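Local atomic coordinates of uncharacterized protein (Bacillus thuringiensis serovar kurstaki, PDB entry 4XE7), a protein that is a bacterial actin-like ParM protein that probably polymerises into filaments to move plasmid copies apart before cell division. Residues E44-K49 against A90-A95; I70-V75 against F179-Y184; K273-R278 against D338-G343; E277-N282 against V332-T337. All coordinates share one frame; numbering follows the deposited sequence.

Contact 1 of 4, residues E44-K49 against A90-A95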
loop_
_atom_site.group_PDB
_atom_site.type_symbol
_atom_site.label_atom_id
_atom_site.label_comp_id
_atom_site.label_asym_id
_atom_site.label_seq_id
_atom_site.Cartn_x
_atom_site.Cartn_y
_atom_site.Cartn_z
ATOM N N GLU A 44 21.921 -10.987 1.371
ATOM C CA GLU A 44 22.403 -12.291 1.827
ATOM C C GLU A 44 22.704 -12.259 3.335
ATOM O O GLU A 44 23.250 -11.281 3.848
ATOM C CB GLU A 44 23.649 -12.727 1.029
ATOM C CG GLU A 44 23.385 -13.049 -0.466
ATOM C CD GLU A 44 24.560 -13.760 -1.154
ATOM O OE1 GLU A 44 25.515 -14.177 -0.462
ATOM O OE2 GLU A 44 24.514 -13.935 -2.391
ATOM N N ALA A 45 22.331 -13.326 4.036
ATOM C CA ALA A 45 22.397 -13.357 5.500
ATOM C C ALA A 45 23.096 -14.606 6.008
ATOM O O ALA A 45 23.129 -15.620 5.306
ATOM C CB ALA A 45 20.979 -13.267 6.095
ATOM N N PRO A 46 23.664 -14.539 7.232
ATOM C CA PRO A 46 24.257 -15.711 7.886
ATOM C C PRO A 46 23.226 -16.816 8.097
ATOM O O PRO A 46 22.026 -16.531 8.213
ATOM C CB PRO A 46 24.745 -15.165 9.241
ATOM C CG PRO A 46 24.810 -13.706 9.085
ATOM C CD PRO A 46 23.802 -13.319 8.054
ATOM N N PRO A 47 23.688 -18.072 8.145
ATOM C CA PRO A 47 22.782 -19.222 8.280
ATOM C C PRO A 47 22.025 -19.231 9.610
ATOM O O PRO A 47 20.908 -19.742 9.686
ATOM C CB PRO A 47 23.725 -20.430 8.165
ATOM C CG PRO A 47 25.094 -19.897 8.451
ATOM C CD PRO A 47 25.092 -18.478 7.965
ATOM N N ALA A 48 22.632 -18.662 10.645
ATOM C CA ALA A 48 21.996 -18.560 11.953
ATOM C C ALA A 48 22.050 -17.117 12.419
ATOM O O ALA A 48 22.821 -16.318 11.883
ATOM C CB ALA A 48 22.674 -19.481 12.964
ATOM N N LYS A 49 21.233 -16.785 13.414
ATOM C CA LYS A 49 21.158 -15.421 13.933
ATOM C C LYS A 49 22.512 -14.908 14.426
ATOM O O LYS A 49 23.329 -15.676 14.939
ATOM C CB LYS A 49 20.129 -15.349 15.063
ATOM C CG LYS A 49 19.998 -13.983 15.713
ATOM C CD LYS A 49 18.891 -13.980 16.743
ATOM C CE LYS A 49 19.006 -15.154 17.687
ATOM N NZ LYS A 49 18.007 -15.045 18.779
ATOM N N ALA A 90 20.301 -18.019 3.701
ATOM C CA ALA A 90 19.336 -17.221 4.417
ATOM C C ALA A 90 19.384 -15.769 3.916
ATOM O O ALA A 90 20.366 -15.351 3.288
ATOM C CB ALA A 90 19.597 -17.295 5.913
ATOM N N TRP A 91 18.321 -15.015 4.199
ATOM C CA TRP A 91 18.137 -13.674 3.661
ATOM C C TRP A 91 17.643 -12.678 4.696
ATOM O O TRP A 91 16.835 -13.010 5.564
ATOM C CB TRP A 91 17.144 -13.698 2.482
ATOM C CG TRP A 91 17.674 -14.460 1.323
ATOM C CD1 TRP A 91 17.502 -15.785 1.075
ATOM C CD2 TRP A 91 18.515 -13.959 0.282
ATOM N NE1 TRP A 91 18.187 -16.150 -0.056
ATOM C CE2 TRP A 91 18.815 -15.042 -0.571
ATOM C CE3 TRP A 91 19.052 -12.700 -0.019
ATOM C CZ2 TRP A 91 19.612 -14.906 -1.709
ATOM C CZ3 TRP A 91 19.855 -12.564 -1.148
ATOM C CH2 TRP A 91 20.123 -13.663 -1.981
ATOM N N TYR A 92 18.147 -11.453 4.587
ATOM C CA TYR A 92 17.553 -10.300 5.220
ATOM C C TYR A 92 16.538 -9.750 4.241
ATOM O O TYR A 92 16.834 -9.638 3.049
ATOM C CB TYR A 92 18.613 -9.245 5.548
ATOM C CG TYR A 92 19.620 -9.670 6.590
ATOM C CD1 TYR A 92 19.219 -10.349 7.730
ATOM C CD2 TYR A 92 20.973 -9.382 6.435
ATOM C CE1 TYR A 92 20.129 -10.726 8.682
ATOM C CE2 TYR A 92 21.891 -9.757 7.382
ATOM C CZ TYR A 92 21.463 -10.426 8.508
ATOM O OH TYR A 92 22.363 -10.807 9.470
ATOM N N VAL A 93 15.345 -9.420 4.724
ATOM C CA VAL A 93 14.266 -9.007 3.830
ATOM C C VAL A 93 13.587 -7.739 4.318
ATOM O O VAL A 93 13.287 -7.617 5.498
ATOM C CB VAL A 93 13.193 -10.117 3.689
ATOM C CG1 VAL A 93 12.205 -9.786 2.556
ATOM C CG2 VAL A 93 13.838 -11.461 3.440
ATOM N N GLY A 94 13.317 -6.806 3.409
ATOM C CA GLY A 94 12.534 -5.633 3.747
ATOM C C GLY A 94 13.307 -4.579 4.507
ATOM O O GLY A 94 14.470 -4.302 4.190
ATOM N N ALA A 95 12.669 -3.996 5.524
ATOM C CA ALA A 95 13.281 -2.919 6.299
ATOM C C ALA A 95 14.683 -3.289 6.784
ATOM O O ALA A 95 15.623 -2.518 6.619
ATOM C CB ALA A 95 12.390 -2.540 7.486
HETATM O O HOH W 1 22.856 -18.240 5.038
#
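Ala45 lies over the ring of Tyr92 where the end region of strand 33-45 runs against strand 90-93. The polar links are few. Ala45 N donates to Ala90 O at 2.9 Å, at a bent 144°. Beside this direct bond a water donates to Ala45 O at 2.6 Å and accepts from Ala90 N, so that the two residues are bridged a second time through solvent.

Aromatic contacts carry most of the rest. The methyl of Ala45 sits almost exactly on the normal of the Tyr92 ring, CB being 3.6 Å from its centroid, a CH-pi contact. Pro46 crosses the same tyrosine at about a right angle, its CD 3.2 Å from Tyr92 OH. Glu44 runs alongside Trp91, both pointing the same way; its CG touches Trp91 CZ3 at 3.6 Å, and the carboxylate plane stands 83° from the indole. Trp91 NE1 is bonded to Ala86 O.

The aliphatic contact is between two methyls, Ala45 CB and Ala90 CB, 4.3 Å apart. Ala90 CB also has Pro46 O as a van der Waals neighbour, at 3.4 Å. This is the end region of the antiparallel pairing of two inner strands, where the chain leaves strand 33-45 through Pro46 and Pro47, in the large mixed sheet of an actin-like fold.

Contact 2 of 4, residues I70-V75 against F179-Y184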
loop_
_atom_site.group_PDB
_atom_site.type_symbol
_atom_site.label_atom_id
_atom_site.label_comp_id
_atom_site.label_asym_id
_atom_site.label_seq_id
_atom_site.Cartn_x
_atom_site.Cartn_y
_atom_site.Cartn_z
ATOM N N ILE A 70 7.553 -7.133 10.941
ATOM C CA ILE A 70 8.286 -7.106 9.678
ATOM C C ILE A 70 9.513 -6.203 9.737
ATOM O O ILE A 70 10.226 -6.056 8.740
ATOM C CB ILE A 70 7.409 -6.658 8.515
ATOM C CG1 ILE A 70 6.919 -5.230 8.744
ATOM C CG2 ILE A 70 6.249 -7.633 8.330
ATOM C CD1 ILE A 70 6.320 -4.594 7.532
ATOM N N GLU A 71 9.765 -5.621 10.909
ATOM C CA GLU A 71 10.950 -4.788 11.137
ATOM C C GLU A 71 12.234 -5.615 11.071
ATOM O O GLU A 71 13.295 -5.131 10.668
ATOM C CB GLU A 71 10.859 -4.079 12.499
ATOM C CG GLU A 71 9.694 -3.097 12.607
ATOM C CD GLU A 71 9.571 -2.449 13.986
ATOM O OE1 GLU A 71 10.447 -2.685 14.850
ATOM O OE2 GLU A 71 8.589 -1.703 14.201
ATOM N N LEU A 72 12.130 -6.876 11.458
ATOM C CA LEU A 72 13.296 -7.737 11.462
ATOM C C LEU A 72 12.985 -9.056 10.774
ATOM O O LEU A 72 12.512 -10.000 11.408
ATOM C CB LEU A 72 13.772 -7.966 12.897
ATOM C CG LEU A 72 15.254 -8.245 13.122
ATOM C CD1 LEU A 72 15.534 -8.277 14.624
ATOM C CD2 LEU A 72 15.692 -9.546 12.472
ATOM N N LEU A 73 13.259 -9.122 9.476
ATOM C CA LEU A 73 13.013 -10.340 8.721
ATOM C C LEU A 73 14.321 -10.977 8.291
ATOM O O LEU A 73 15.025 -10.469 7.412
ATOM C CB LEU A 73 12.127 -10.062 7.495
ATOM C CG LEU A 73 10.724 -9.570 7.844
ATOM C CD1 LEU A 73 10.013 -9.069 6.614
ATOM C CD2 LEU A 73 9.909 -10.670 8.538
ATOM N N HIS A 74 14.630 -12.098 8.928
ATOM C CA HIS A 74 15.840 -12.853 8.649
ATOM C C HIS A 74 15.397 -14.287 8.456
ATOM O O HIS A 74 15.115 -14.984 9.425
ATOM C CB HIS A 74 16.850 -12.708 9.790
ATOM C CG HIS A 74 18.069 -13.562 9.641
ATOM N ND1 HIS A 74 18.922 -13.827 10.694
ATOM C CD2 HIS A 74 18.582 -14.213 8.570
ATOM C CE1 HIS A 74 19.906 -14.603 10.276
ATOM N NE2 HIS A 74 19.723 -14.855 8.993
ATOM N N VAL A 75 15.288 -14.714 7.202
ATOM C CA VAL A 75 14.606 -15.973 6.915
ATOM C C VAL A 75 15.407 -16.938 6.064
ATOM O O VAL A 75 16.309 -16.544 5.319
ATOM C CB VAL A 75 13.256 -15.713 6.216
ATOM C CG1 VAL A 75 12.356 -14.904 7.129
ATOM C CG2 VAL A 75 13.473 -14.974 4.893
ATOM N N PHE A 179 11.825 -18.597 10.086
ATOM C CA PHE A 179 12.256 -17.350 10.696
ATOM C C PHE A 179 13.459 -17.620 11.620
ATOM O O PHE A 179 13.393 -18.472 12.505
ATOM C CB PHE A 179 11.109 -16.694 11.481
ATOM C CG PHE A 179 9.938 -16.240 10.624
ATOM C CD1 PHE A 179 8.826 -17.057 10.449
ATOM C CD2 PHE A 179 9.941 -14.988 10.022
ATOM C CE1 PHE A 179 7.737 -16.635 9.681
ATOM C CE2 PHE A 179 8.855 -14.555 9.256
ATOM C CZ PHE A 179 7.748 -15.381 9.087
ATOM N N LEU A 180 14.553 -16.901 11.398
ATOM C CA LEU A 180 15.791 -17.128 12.136
ATOM C C LEU A 180 15.996 -16.059 13.220
ATOM O O LEU A 180 16.901 -16.159 14.051
ATOM C CB LEU A 180 16.977 -17.147 11.168
ATOM C CG LEU A 180 16.923 -18.278 10.138
ATOM C CD1 LEU A 180 18.022 -18.127 9.108
ATOM C CD2 LEU A 180 17.033 -19.618 10.832
ATOM N N ASP A 181 15.139 -15.043 13.199
ATOM C CA ASP A 181 15.218 -13.936 14.146
ATOM C C ASP A 181 13.873 -13.211 14.213
ATOM O O ASP A 181 12.923 -13.584 13.520
ATOM C CB ASP A 181 16.330 -12.961 13.742
ATOM C CG ASP A 181 16.887 -12.176 14.930
ATOM O OD1 ASP A 181 16.251 -12.192 16.006
ATOM O OD2 ASP A 181 17.962 -11.548 14.792
ATOM N N GLY A 182 13.795 -12.181 15.051
ATOM C CA GLY A 182 12.600 -11.363 15.160
ATOM C C GLY A 182 11.465 -12.055 15.895
ATOM O O GLY A 182 11.662 -13.062 16.582
ATOM N N THR A 183 10.269 -11.516 15.712
ATOM C CA THR A 183 9.065 -11.973 16.402
ATOM C C THR A 183 8.758 -13.467 16.301
ATOM O O THR A 183 8.350 -14.078 17.283
ATOM C CB THR A 183 7.841 -11.216 15.869
ATOM O OG1 THR A 183 8.182 -9.831 15.704
ATOM C CG2 THR A 183 6.650 -11.374 16.827
ATOM N N TYR A 184 8.932 -14.059 15.123
ATOM C CA TYR A 184 8.554 -15.458 14.938
ATOM C C TYR A 184 9.744 -16.425 14.945
ATOM O O TYR A 184 9.651 -17.525 14.390
ATOM C CB TYR A 184 7.761 -15.609 13.630
ATOM C CG TYR A 184 6.593 -14.641 13.569
ATOM C CD1 TYR A 184 5.593 -14.684 14.534
ATOM C CD2 TYR A 184 6.500 -13.684 12.572
ATOM C CE1 TYR A 184 4.534 -13.799 14.511
ATOM C CE2 TYR A 184 5.438 -12.786 12.540
ATOM C CZ TYR A 184 4.461 -12.855 13.520
ATOM O OH TYR A 184 3.401 -11.994 13.517
HETATM O O HOH W 2 10.273 -7.905 13.732
HETATM O O HOH W 3 19.562 -11.791 12.552
#
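Val75 and Phe179 face each other as an antiparallel non-hydrogen-bonded pair, their CA atoms 4.7 Å apart. One step along, Leu180 N donates to His74 O at 2.8 Å. Beyond it, segment 179-184 turns off as a loop, with Gly182 lying beside Leu72, where a side chain would point at Leu72 O.

On one side of the strands, Val75 CG1 meets Phe179 CD2 at 3.8 Å, the two side chains lying side by side, while Leu73 CD2 reaches the edge of the same ring. Tyr184 CB covers a face of this phenyl. On the other side, Leu180 CB sits over the centre of the His74 imidazole, 3.9 Å from its centroid, a CH-pi contact. With His74 CG anti to the backbone N (chi1 174°), the ring is carried out to meet it. Leu72 CD2 touches Asp181 CB at 3.7 Å.

A water joins His74 ND1 to Asp181 OD2, 2.8 Å from each, and Asp181 OD1 accepts from Gly182 N, which ties the carboxylate back to its own loop. Lys53 forms a salt bridge with OD2, and Pro46 O bonds to His74 NE2. The imidazole is therefore fixed from both nitrogens, and the aspartate's charge is probably stabilised by Lys53, whereas Asp181 N is buried without a partner.

Contact 3 of 4, residues K273-R278 against D338-G343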
loop_
_atom_site.group_PDB
_atom_site.type_symbol
_atom_site.label_atom_id
_atom_site.label_comp_id
_atom_site.label_asym_id
_atom_site.label_seq_id
_atom_site.Cartn_x
_atom_site.Cartn_y
_atom_site.Cartn_z
ATOM N N LYS A 273 5.838 25.921 5.986
ATOM C CA LYS A 273 6.487 27.227 6.095
ATOM C C LYS A 273 5.626 28.249 6.824
ATOM O O LYS A 273 6.112 28.962 7.723
ATOM C CB LYS A 273 6.852 27.781 4.712
ATOM C CG LYS A 273 7.101 29.293 4.749
ATOM C CD LYS A 273 7.743 29.805 3.462
ATOM C CE LYS A 273 6.750 30.565 2.606
ATOM N NZ LYS A 273 5.693 29.667 2.068
ATOM N N ASN A 274 4.355 28.342 6.415
ATOM C CA ASN A 274 3.387 29.239 7.050
ATOM C C ASN A 274 3.117 28.889 8.506
ATOM O O ASN A 274 2.865 29.779 9.321
ATOM C CB ASN A 274 2.051 29.237 6.288
ATOM C CG ASN A 274 2.162 29.873 4.925
ATOM O OD1 ASN A 274 2.986 30.758 4.722
ATOM N ND2 ASN A 274 1.344 29.420 3.979
ATOM N N ILE A 275 3.130 27.594 8.832
ATOM C CA ILE A 275 2.950 27.175 10.225
ATOM C C ILE A 275 4.084 27.710 11.111
ATOM O O ILE A 275 3.848 28.235 12.208
ATOM C CB ILE A 275 2.855 25.629 10.355
ATOM C CG1 ILE A 275 1.467 25.172 9.894
ATOM C CG2 ILE A 275 3.108 25.179 11.814
ATOM C CD1 ILE A 275 1.230 23.701 9.966
ATOM N N LYS A 276 5.315 27.584 10.632
ATOM C CA LYS A 276 6.437 28.132 11.371
ATOM C C LYS A 276 6.308 29.648 11.501
ATOM O O LYS A 276 6.524 30.218 12.575
ATOM C CB LYS A 276 7.759 27.789 10.707
ATOM C CG LYS A 276 8.893 28.535 11.390
ATOM C CD LYS A 276 10.240 27.895 11.227
ATOM C CE LYS A 276 11.287 28.766 11.925
ATOM N NZ LYS A 276 12.627 28.158 11.842
ATOM N N GLU A 277 5.949 30.292 10.397
ATOM C CA GLU A 277 5.831 31.738 10.370
ATOM C C GLU A 277 4.860 32.200 11.451
ATOM O O GLU A 277 5.089 33.203 12.131
ATOM C CB GLU A 277 5.380 32.186 8.977
ATOM C CG GLU A 277 5.267 33.682 8.774
ATOM C CD GLU A 277 4.916 34.044 7.334
ATOM O OE1 GLU A 277 4.930 33.140 6.467
ATOM O OE2 GLU A 277 4.627 35.233 7.073
ATOM N N ARG A 278 3.792 31.433 11.643
ATOM C CA ARG A 278 2.794 31.789 12.645
ATOM C C ARG A 278 3.238 31.562 14.082
ATOM O O ARG A 278 2.959 32.388 14.939
ATOM C CB ARG A 278 1.506 31.040 12.381
ATOM C CG ARG A 278 0.602 31.901 11.556
ATOM C CD ARG A 278 -0.322 32.726 12.416
ATOM N NE ARG A 278 -1.438 31.882 12.768
ATOM C CZ ARG A 278 -2.395 31.556 11.914
ATOM N NH1 ARG A 278 -2.379 32.047 10.682
ATOM N NH2 ARG A 278 -3.374 30.754 12.301
ATOM N N ASP A 338 -6.687 27.722 9.579
ATOM C CA ASP A 338 -6.656 28.573 8.380
ATOM C C ASP A 338 -5.488 28.265 7.446
ATOM O O ASP A 338 -5.651 28.240 6.226
ATOM C CB ASP A 338 -6.610 30.061 8.760
ATOM C CG ASP A 338 -5.296 30.469 9.442
ATOM O OD1 ASP A 338 -4.592 31.356 8.895
ATOM O OD2 ASP A 338 -4.970 29.913 10.526
ATOM N N ILE A 339 -4.301 28.068 8.001
ATOM C CA ILE A 339 -3.121 27.790 7.184
ATOM C C ILE A 339 -3.216 26.440 6.467
ATOM O O ILE A 339 -2.919 26.335 5.274
ATOM C CB ILE A 339 -1.858 27.832 8.055
ATOM C CG1 ILE A 339 -1.631 29.259 8.558
ATOM C CG2 ILE A 339 -0.652 27.305 7.306
ATOM C CD1 ILE A 339 -0.607 29.359 9.678
ATOM N N VAL A 340 -3.652 25.418 7.195
ATOM C CA VAL A 340 -3.744 24.076 6.634
ATOM C C VAL A 340 -4.891 24.021 5.624
ATOM O O VAL A 340 -4.698 23.569 4.500
ATOM C CB VAL A 340 -3.948 22.997 7.739
ATOM C CG1 VAL A 340 -4.272 21.613 7.122
ATOM C CG2 VAL A 340 -2.730 22.933 8.659
ATOM N N MET A 341 -6.074 24.505 6.007
ATOM C CA MET A 341 -7.242 24.492 5.097
ATOM C C MET A 341 -6.953 25.258 3.796
ATOM O O MET A 341 -7.395 24.831 2.721
ATOM C CB MET A 341 -8.497 25.059 5.799
ATOM C CG MET A 341 -9.802 24.844 5.047
ATOM S SD MET A 341 -10.189 23.119 4.608
ATOM C CE MET A 341 -9.810 22.280 6.083
ATOM N N ASP A 342 -6.188 26.352 3.881
ATOM C CA ASP A 342 -5.776 27.116 2.682
ATOM C C ASP A 342 -4.999 26.277 1.664
ATOM O O ASP A 342 -5.256 26.331 0.453
ATOM C CB ASP A 342 -4.900 28.317 3.062
ATOM C CG ASP A 342 -5.706 29.505 3.565
ATOM O OD1 ASP A 342 -6.950 29.485 3.432
ATOM O OD2 ASP A 342 -5.087 30.459 4.092
ATOM N N GLY A 343 -4.018 25.537 2.158
ATOM C CA GLY A 343 -3.219 24.671 1.315
ATOM C C GLY A 343 -4.028 23.486 0.815
ATOM O O GLY A 343 -3.899 23.105 -0.349
HETATM O O HOH W 4 -0.975 27.894 3.776
#
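Arg278 grips Asp338 end-on in a two-pronged salt bridge that ties helix 265-279 to the start of helix 337-362, an antiparallel helix pair whose local axes approach to 9.8 Å at 163°. Arg278 NH1 donates to Asp338 OD1 at 2.9 Å, along a straight line to the syn lone pair; NH2 meets Asp338 OD2 on its syn side at 2.5 Å, a short distance whose exact value is doubtful. Guanidinium and carboxylate are nearly coplanar, 13° apart, and both acceptors lie close to the guanidinium plane. Arg278 NH2 also donates to Asn335 O, which would further fix the rotation of the group. Asp338 has its CG between backbone N and carbonyl carbon (chi1 67°), and this brings the carboxylate round to meet the arginine.

A second polar link passes through water, which accepts from Asn274 ND2 at 2.8 Å and donates to Ile339 O, bridging the helices on another flank.

Ile339 fills the space between these two links. Its CD1 lies over one face of the guanidinium, 3.4 Å from Arg278 NH1, and also touches Arg278 CG, as the bent arginine chain slides past it in the opposite direction. The other branch, CG2, packs on Asn274 CB at 3.5 Å and on Ile275 CG1. Ile271 of helix 265-279 and Phe303 and Leu307 of helix 300-317 continue the apolar layer. Next to it, Ile275 CD1 reaches Val340 CG2 at 4.2 Å.

Contact 4 of 4, residues E277-N282 against V332-T337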
loop_
_atom_site.group_PDB
_atom_site.type_symbol
_atom_site.label_atom_id
_atom_site.label_comp_id
_atom_site.label_asym_id
_atom_site.label_seq_id
_atom_site.Cartn_x
_atom_site.Cartn_y
_atom_site.Cartn_z
ATOM N N GLU A 277 5.949 30.292 10.397
ATOM C CA GLU A 277 5.831 31.738 10.370
ATOM C C GLU A 277 4.860 32.200 11.451
ATOM O O GLU A 277 5.089 33.203 12.131
ATOM C CB GLU A 277 5.380 32.186 8.977
ATOM C CG GLU A 277 5.267 33.682 8.774
ATOM C CD GLU A 277 4.916 34.044 7.334
ATOM O OE1 GLU A 277 4.930 33.140 6.467
ATOM O OE2 GLU A 277 4.627 35.233 7.073
ATOM N N ARG A 278 3.792 31.433 11.643
ATOM C CA ARG A 278 2.794 31.789 12.645
ATOM C C ARG A 278 3.238 31.562 14.082
ATOM O O ARG A 278 2.959 32.388 14.939
ATOM C CB ARG A 278 1.506 31.040 12.381
ATOM C CG ARG A 278 0.602 31.901 11.556
ATOM C CD ARG A 278 -0.322 32.726 12.416
ATOM N NE ARG A 278 -1.438 31.882 12.768
ATOM C CZ ARG A 278 -2.395 31.556 11.914
ATOM N NH1 ARG A 278 -2.379 32.047 10.682
ATOM N NH2 ARG A 278 -3.374 30.754 12.301
ATOM N N PHE A 279 3.933 30.462 14.349
ATOM C CA PHE A 279 4.518 30.273 15.667
ATOM C C PHE A 279 5.483 31.407 15.986
ATOM O O PHE A 279 5.543 31.861 17.124
ATOM C CB PHE A 279 5.233 28.920 15.781
ATOM C CG PHE A 279 4.328 27.804 16.224
ATOM C CD1 PHE A 279 4.169 27.521 17.573
ATOM C CD2 PHE A 279 3.628 27.043 15.295
ATOM C CE1 PHE A 279 3.334 26.493 17.995
ATOM C CE2 PHE A 279 2.788 26.009 15.709
ATOM C CZ PHE A 279 2.640 25.739 17.070
ATOM N N MET A 280 6.205 31.895 14.983
ATOM C CA MET A 280 7.158 32.974 15.231
ATOM C C MET A 280 6.464 34.326 15.426
ATOM O O MET A 280 7.130 35.341 15.621
ATOM C CB MET A 280 8.199 33.052 14.102
ATOM C CG MET A 280 9.112 31.774 13.999
ATOM S SD MET A 280 9.956 31.296 15.554
ATOM C CE MET A 280 10.725 29.751 15.122
ATOM N N GLU A 281 5.132 34.348 15.417
ATOM C CA GLU A 281 4.404 35.544 15.844
ATOM C C GLU A 281 4.138 35.472 17.349
ATOM O O GLU A 281 3.902 36.490 17.999
ATOM C CB GLU A 281 3.080 35.711 15.075
ATOM C CG GLU A 281 3.248 35.849 13.550
ATOM C CD GLU A 281 1.917 35.777 12.798
ATOM O OE1 GLU A 281 0.861 35.714 13.461
ATOM O OE2 GLU A 281 1.921 35.774 11.544
ATOM N N ASN A 282 4.178 34.257 17.887
ATOM C CA ASN A 282 4.005 34.011 19.312
ATOM C C ASN A 282 5.202 34.519 20.116
ATOM O O ASN A 282 6.353 34.330 19.722
ATOM C CB ASN A 282 3.784 32.516 19.549
ATOM C CG ASN A 282 3.370 32.191 20.972
ATOM O OD1 ASN A 282 4.086 32.478 21.915
ATOM N ND2 ASN A 282 2.212 31.561 21.119
ATOM N N VAL A 332 3.956 24.933 23.514
ATOM C CA VAL A 332 3.090 25.944 22.909
ATOM C C VAL A 332 2.140 25.322 21.893
ATOM O O VAL A 332 2.556 24.518 21.056
ATOM C CB VAL A 332 3.905 27.058 22.221
ATOM C CG1 VAL A 332 2.972 28.166 21.684
ATOM C CG2 VAL A 332 4.890 27.650 23.207
ATOM N N LYS A 333 0.866 25.696 21.969
ATOM C CA LYS A 333 -0.120 25.244 20.983
ATOM C C LYS A 333 -0.613 26.415 20.137
ATOM O O LYS A 333 -0.868 27.491 20.660
ATOM C CB LYS A 333 -1.308 24.566 21.665
ATOM C CG LYS A 333 -1.093 23.112 22.057
ATOM C CD LYS A 333 -2.368 22.555 22.693
ATOM C CE LYS A 333 -2.458 21.037 22.597
ATOM N NZ LYS A 333 -1.466 20.349 23.465
ATOM N N GLU A 334 -0.730 26.201 18.828
ATOM C CA GLU A 334 -1.263 27.209 17.929
ATOM C C GLU A 334 -2.358 26.603 17.053
ATOM O O GLU A 334 -2.223 25.490 16.511
ATOM C CB GLU A 334 -0.154 27.818 17.049
ATOM C CG GLU A 334 0.738 28.829 17.774
ATOM C CD GLU A 334 0.090 30.210 17.960
ATOM O OE1 GLU A 334 -0.986 30.471 17.373
ATOM O OE2 GLU A 334 0.667 31.036 18.701
ATOM N N ASN A 335 -3.455 27.334 16.929
ATOM C CA ASN A 335 -4.503 26.971 15.982
ATOM C C ASN A 335 -4.091 27.420 14.585
ATOM O O ASN A 335 -3.983 28.625 14.309
ATOM C CB ASN A 335 -5.841 27.599 16.389
ATOM C CG ASN A 335 -7.013 27.052 15.582
ATOM O OD1 ASN A 335 -6.827 26.453 14.520
ATOM N ND2 ASN A 335 -8.226 27.256 16.087
ATOM N N VAL A 336 -3.851 26.455 13.703
ATOM C CA VAL A 336 -3.367 26.757 12.360
ATOM C C VAL A 336 -4.343 26.263 11.297
ATOM O O VAL A 336 -3.961 26.012 10.154
ATOM C CB VAL A 336 -1.968 26.139 12.120
ATOM C CG1 VAL A 336 -0.984 26.690 13.128
ATOM C CG2 VAL A 336 -2.027 24.617 12.206
ATOM N N THR A 337 -5.603 26.135 11.695
ATOM C CA THR A 337 -6.666 25.624 10.825
ATOM C C THR A 337 -6.727 26.391 9.494
ATOM O O THR A 337 -6.784 25.786 8.410
ATOM C CB THR A 337 -8.040 25.707 11.548
ATOM O OG1 THR A 337 -8.004 24.900 12.729
ATOM C CG2 THR A 337 -9.167 25.217 10.644
HETATM O O HOH W 5 -2.808 30.782 15.155
#
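Asn335 O takes a bond from Arg278 NH2 and another from a water, which link the end of helix 265-279 to strand 332-335. Arg278 NH2 donates at 3.0 Å to Asn335 O, within the carbonyl plane but bent to 140°. The water donates to Asn335 O and to Glu334 OE1 and accepts from the same Arg278 nitrogen, so the arginine, already salt-bridged to Asp338, is coupled to Glu334 at one remove.

The other carboxylate oxygen, Glu334 OE2, accepts from Asn282 ND2 at 2.9 Å, in a nearly straight bond (175°) that arrives on its anti side. The amide and carboxylate planes are almost perpendicular. Asn282 OD1 meanwhile caps Ile284 N, so that both ends of this amide are used.

Between these polar ends Glu334 slides across one face of the Phe279 ring, its CG 3.6 Å from the centroid. A bend at chi2 (-77°) lays its aliphatic part on the ring and sends the carboxylate to Asn282. Val332 O lies at the edge of the phenyl, and Val332 CG1 touches Asn282 ND2 at 3.5 Å. Trp329 meets Phe279 edge-to-face.

The type I turn from Phe279 to Asn282 leads into an N-capped helix, while an Asx turn at Asn335 precedes helix 337-362: a turn linking two helices, packed on a two-stranded antiparallel hairpin.

The four contacts form two pairs on separate parts of the chain. Contacts 1 and 2, centres about 9 Å apart, belong to one mixed sheet in which strands 90-93 and 73-79 are neighbours: Trp91 N lies 2.8 Å from Val75 O, and Lys49 CD packs 3.2 Å from Asp181 CG. Their segments alternate along the chain. Contacts 3 and 4, also about 9 Å apart between centres, share Arg278 and helix 265-279, and strand 332-335 of one is followed by helix 337-362 of the other; Ile275 CD1 meets Val336 CG2 at 4.1 Å. Nearest atoms of contacts 2 and 4 remain about 26 Å apart, so the two pairs do not touch. The model holds no nucleotide.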